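Local coordinates for protein DnaJ homolog subfamily C member 27-A (Xenopus laevis, PDB 6JMG) that binds GTP and magnesium through a Rab-type GTPase domain that is followed by a DnaJ domain, and possibly regulates the MEK/ERK pathway, at residues K216-M221 with R265-K270. Sequence-based numbering, arbitrary orientation.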
ATOM      1  N   LYS A 216      13.596  14.390 -29.126  1.00109.33           N
ATOM      2  CA  LYS A 216      14.375  15.621 -29.131  1.00112.10           C
ATOM      3  C   LYS A 216      13.512  16.845 -28.831  1.00110.38           C
ATOM      4  O   LYS A 216      13.934  17.982 -29.070  1.00101.32           O
ATOM      5  CB  LYS A 216      15.105  15.754 -30.472  1.00110.44           C
ATOM      6  CG  LYS A 216      16.478  15.043 -30.508  1.00107.75           C
ATOM      7  CD  LYS A 216      16.593  14.007 -31.629  1.00111.03           C
ATOM      8  CE  LYS A 216      17.523  12.838 -31.249  1.00110.42           C
ATOM      9  NZ  LYS A 216      17.313  11.599 -32.086  1.00110.87           N
ATOM     10  N   ASP A 217      12.322  16.620 -28.276  1.00101.49           N
ATOM     11  CA  ASP A 217      11.343  17.662 -28.011  1.00 91.15           C
ATOM     12  C   ASP A 217      10.720  17.406 -26.643  1.00 84.64           C
ATOM     13  O   ASP A 217      10.344  16.268 -26.340  1.00 82.73           O
ATOM     14  CB  ASP A 217      10.275  17.682 -29.113  1.00 97.40           C
ATOM     15  CG  ASP A 217       9.253  18.782 -28.923  1.00112.55           C
ATOM     16  OD1 ASP A 217       9.502  19.921 -29.376  1.00117.51           O
ATOM     17  OD2 ASP A 217       8.190  18.498 -28.332  1.00117.25           O
ATOM     18  N   SER A 218      10.582  18.451 -25.817  1.00 77.84           N
ATOM     19  CA  SER A 218      10.108  18.186 -24.465  1.00 76.15           C
ATOM     20  C   SER A 218       8.594  18.037 -24.401  1.00 75.44           C
ATOM     21  O   SER A 218       8.084  17.381 -23.484  1.00 65.67           O
ATOM     22  CB  SER A 218      10.518  19.319 -23.513  1.00 73.07           C
ATOM     23  OG  SER A 218      11.797  19.838 -23.829  1.00 79.10           O
ATOM     24  N   TRP A 219       7.869  18.526 -25.405  1.00 79.73           N
ATOM     25  CA  TRP A 219       6.443  18.255 -25.456  1.00 74.86           C
ATOM     26  C   TRP A 219       6.212  16.772 -25.657  1.00 78.90           C
ATOM     27  O   TRP A 219       5.476  16.133 -24.893  1.00 83.63           O
ATOM     28  CB  TRP A 219       5.790  19.077 -26.573  1.00 82.74           C
ATOM     29  CG  TRP A 219       5.595  20.551 -26.234  1.00 99.65           C
ATOM     30  CD1 TRP A 219       4.619  21.091 -25.428  1.00102.40           C
ATOM     31  CD2 TRP A 219       6.381  21.658 -26.698  1.00101.93           C
ATOM     32  NE1 TRP A 219       4.757  22.453 -25.362  1.00 99.89           N
ATOM     33  CE2 TRP A 219       5.826  22.830 -26.134  1.00106.09           C
ATOM     34  CE3 TRP A 219       7.498  21.774 -27.531  1.00111.73           C
ATOM     35  CZ2 TRP A 219       6.354  24.103 -26.381  1.00113.31           C
ATOM     36  CZ3 TRP A 219       8.023  23.046 -27.777  1.00120.03           C
ATOM     37  CH2 TRP A 219       7.450  24.191 -27.201  1.00117.16           C
ATOM     38  N   ASP A 220       6.882  16.196 -26.655  1.00 73.79           N
ATOM     39  CA  ASP A 220       6.667  14.787 -26.941  1.00 91.02           C
ATOM     40  C   ASP A 220       7.287  13.896 -25.871  1.00 91.86           C
ATOM     41  O   ASP A 220       6.836  12.762 -25.682  1.00 88.07           O
ATOM     42  CB  ASP A 220       7.192  14.462 -28.345  1.00100.89           C
ATOM     43  CG  ASP A 220       6.493  15.290 -29.434  1.00108.30           C
ATOM     44  OD1 ASP A 220       5.288  15.603 -29.257  1.00105.42           O
ATOM     45  OD2 ASP A 220       7.138  15.628 -30.458  1.00104.81           O
ATOM     46  N   MET A 221       8.282  14.398 -25.137  1.00 93.37           N
ATOM     47  CA  MET A 221       8.905  13.591 -24.094  1.00 81.35           C
ATOM     48  C   MET A 221       7.924  13.252 -22.980  1.00 80.95           C
ATOM     49  O   MET A 221       7.953  12.140 -22.446  1.00 82.42           O
ATOM     50  CB  MET A 221      10.110  14.319 -23.523  1.00 68.49           C
ATOM     51  CG  MET A 221      11.339  13.475 -23.519  1.00 68.10           C
ATOM     52  SD  MET A 221      12.665  14.279 -22.650  1.00 67.07           S
ATOM     53  CE  MET A 221      13.424  15.266 -23.958  1.00 61.87           C
ATOM     54  N   ARG A 265       9.887  18.804 -18.049  1.00 53.11           N
ATOM     55  CA  ARG A 265       8.832  19.474 -17.300  1.00 50.83           C
ATOM     56  C   ARG A 265       9.178  20.929 -17.044  1.00 54.83           C
ATOM     57  O   ARG A 265       8.342  21.819 -17.234  1.00 64.09           O
ATOM     58  CB  ARG A 265       8.574  18.763 -15.976  1.00 50.34           C
ATOM     59  CG  ARG A 265       7.794  19.594 -14.999  1.00 46.73           C
ATOM     60  CD  ARG A 265       7.267  18.761 -13.823  1.00 51.42           C
ATOM     61  NE  ARG A 265       6.561  19.597 -12.847  1.00 71.70           N
ATOM     62  CZ  ARG A 265       7.146  20.470 -12.022  1.00 69.93           C
ATOM     63  NH1 ARG A 265       8.471  20.651 -12.029  1.00 68.39           N
ATOM     64  NH2 ARG A 265       6.392  21.169 -11.186  1.00 58.30           N
ATOM     65  N   THR A 266      10.417  21.207 -16.643  1.00 57.65           N
ATOM     66  CA  THR A 266      10.703  22.595 -16.317  1.00 66.88           C
ATOM     67  C   THR A 266      10.862  23.420 -17.585  1.00 60.95           C
ATOM     68  O   THR A 266      10.521  24.606 -17.598  1.00 67.57           O
ATOM     69  CB  THR A 266      11.907  22.689 -15.340  1.00 77.78           C
ATOM     70  OG1 THR A 266      13.154  22.752 -16.022  1.00 78.20           O
ATOM     71  CG2 THR A 266      11.936  21.494 -14.377  1.00 77.96           C
ATOM     72  N   ALA A 267      11.257  22.798 -18.691  1.00 64.63           N
ATOM     73  CA  ALA A 267      11.300  23.540 -19.946  1.00 68.51           C
ATOM     74  C   ALA A 267       9.905  24.020 -20.330  1.00 75.57           C
ATOM     75  O   ALA A 267       9.709  25.191 -20.670  1.00 80.35           O
ATOM     76  CB  ALA A 267      11.897  22.676 -21.056  1.00 64.92           C
ATOM     77  N   LEU A 268       8.915  23.134 -20.247  1.00 64.17           N
ATOM     78  CA  LEU A 268       7.550  23.525 -20.565  1.00 66.56           C
ATOM     79  C   LEU A 268       6.998  24.531 -19.556  1.00 74.35           C
ATOM     80  O   LEU A 268       6.458  25.575 -19.946  1.00 82.51           O
ATOM     81  CB  LEU A 268       6.663  22.285 -20.628  1.00 66.92           C
ATOM     82  CG  LEU A 268       7.109  21.209 -21.611  1.00 65.55           C
ATOM     83  CD1 LEU A 268       6.165  20.048 -21.503  1.00 63.08           C
ATOM     84  CD2 LEU A 268       7.169  21.731 -23.054  1.00 62.17           C
ATOM     85  N   LEU A 269       7.119  24.234 -18.251  1.00 67.00           N
ATOM     86  CA  LEU A 269       6.634  25.160 -17.222  1.00 66.53           C
ATOM     87  C   LEU A 269       7.282  26.529 -17.322  1.00 72.46           C
ATOM     88  O   LEU A 269       6.664  27.534 -16.959  1.00 78.67           O
ATOM     89  CB  LEU A 269       6.882  24.608 -15.818  1.00 52.94           C
ATOM     90  CG  LEU A 269       5.964  23.444 -15.435  1.00 51.64           C
ATOM     91  CD1 LEU A 269       5.909  23.368 -13.939  1.00 51.90           C
ATOM     92  CD2 LEU A 269       4.602  23.681 -16.004  1.00 48.65           C
ATOM     93  N   LYS A 270       8.521  26.595 -17.798  1.00 63.94           N
ATOM     94  CA  LYS A 270       9.156  27.896 -17.919  1.00 63.12           C
ATOM     95  C   LYS A 270       8.527  28.707 -19.041  1.00 80.80           C
ATOM     96  O   LYS A 270       8.257  29.906 -18.878  1.00 86.76           O
ATOM     97  CB  LYS A 270      10.653  27.723 -18.159  1.00 61.83           C
ATOM     98  CG  LYS A 270      11.374  29.003 -18.581  1.00 72.37           C
ATOM     99  CD  LYS A 270      12.883  28.800 -18.646  1.00 82.79           C
ATOM    100  CE  LYS A 270      13.338  28.483 -20.068  1.00 96.30           C
ATOM    101  NZ  LYS A 270      14.821  28.592 -20.200  1.00 99.88           N
TER
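Ser-218, in the first turn of helix 218-222, faces Leu-268 in the middle of helix 254-278, their CA atoms 7.1 Å apart, so the gap is closed mainly by side chains. Methyl CD2 of Leu-268 sits over the pyrrole part of the Trp-219 indole, 3.4 Å from the centroid of the five-membered ring and only 9° off its normal, a CH-pi contact made on the ring face. Both residues have CG anti to the carbonyl carbon (chi1 -76° in Trp-219, -57° in Leu-268), which lays the indole along the flank of the short helix with one face turned to Leu-268, whose terminal methyls reach across. The other methyl, CD1, lies 3.8 Å from the backbone O of Ser-218, and CB of Ala-267 approaches Ser-218 OG at 4.0 Å. The start of the short helix is set by Asp-217 at the N-cap: its OD2 accepts from Asp-220 N at 3.1 Å, through the anti lone pair, and more weakly from Trp-219 N at 2.9 Å, where the N-H points well off line. Its carboxyl carbon also lies at the edge of the indole. Beyond the pair, Leu-268, the buried residue of this partly buried contact, touches Val-224 and Val-233 while Trp-219 rests on Pro-226, so the contact joins the beginning of the DnaJ domain to its long C-terminal helix, well away from the nucleotide site. A methyl against an aromatic face is consistent with attachment through dispersion and partial burial of apolar surface, and the capping carboxylate helps fix the backbone that carries the indole.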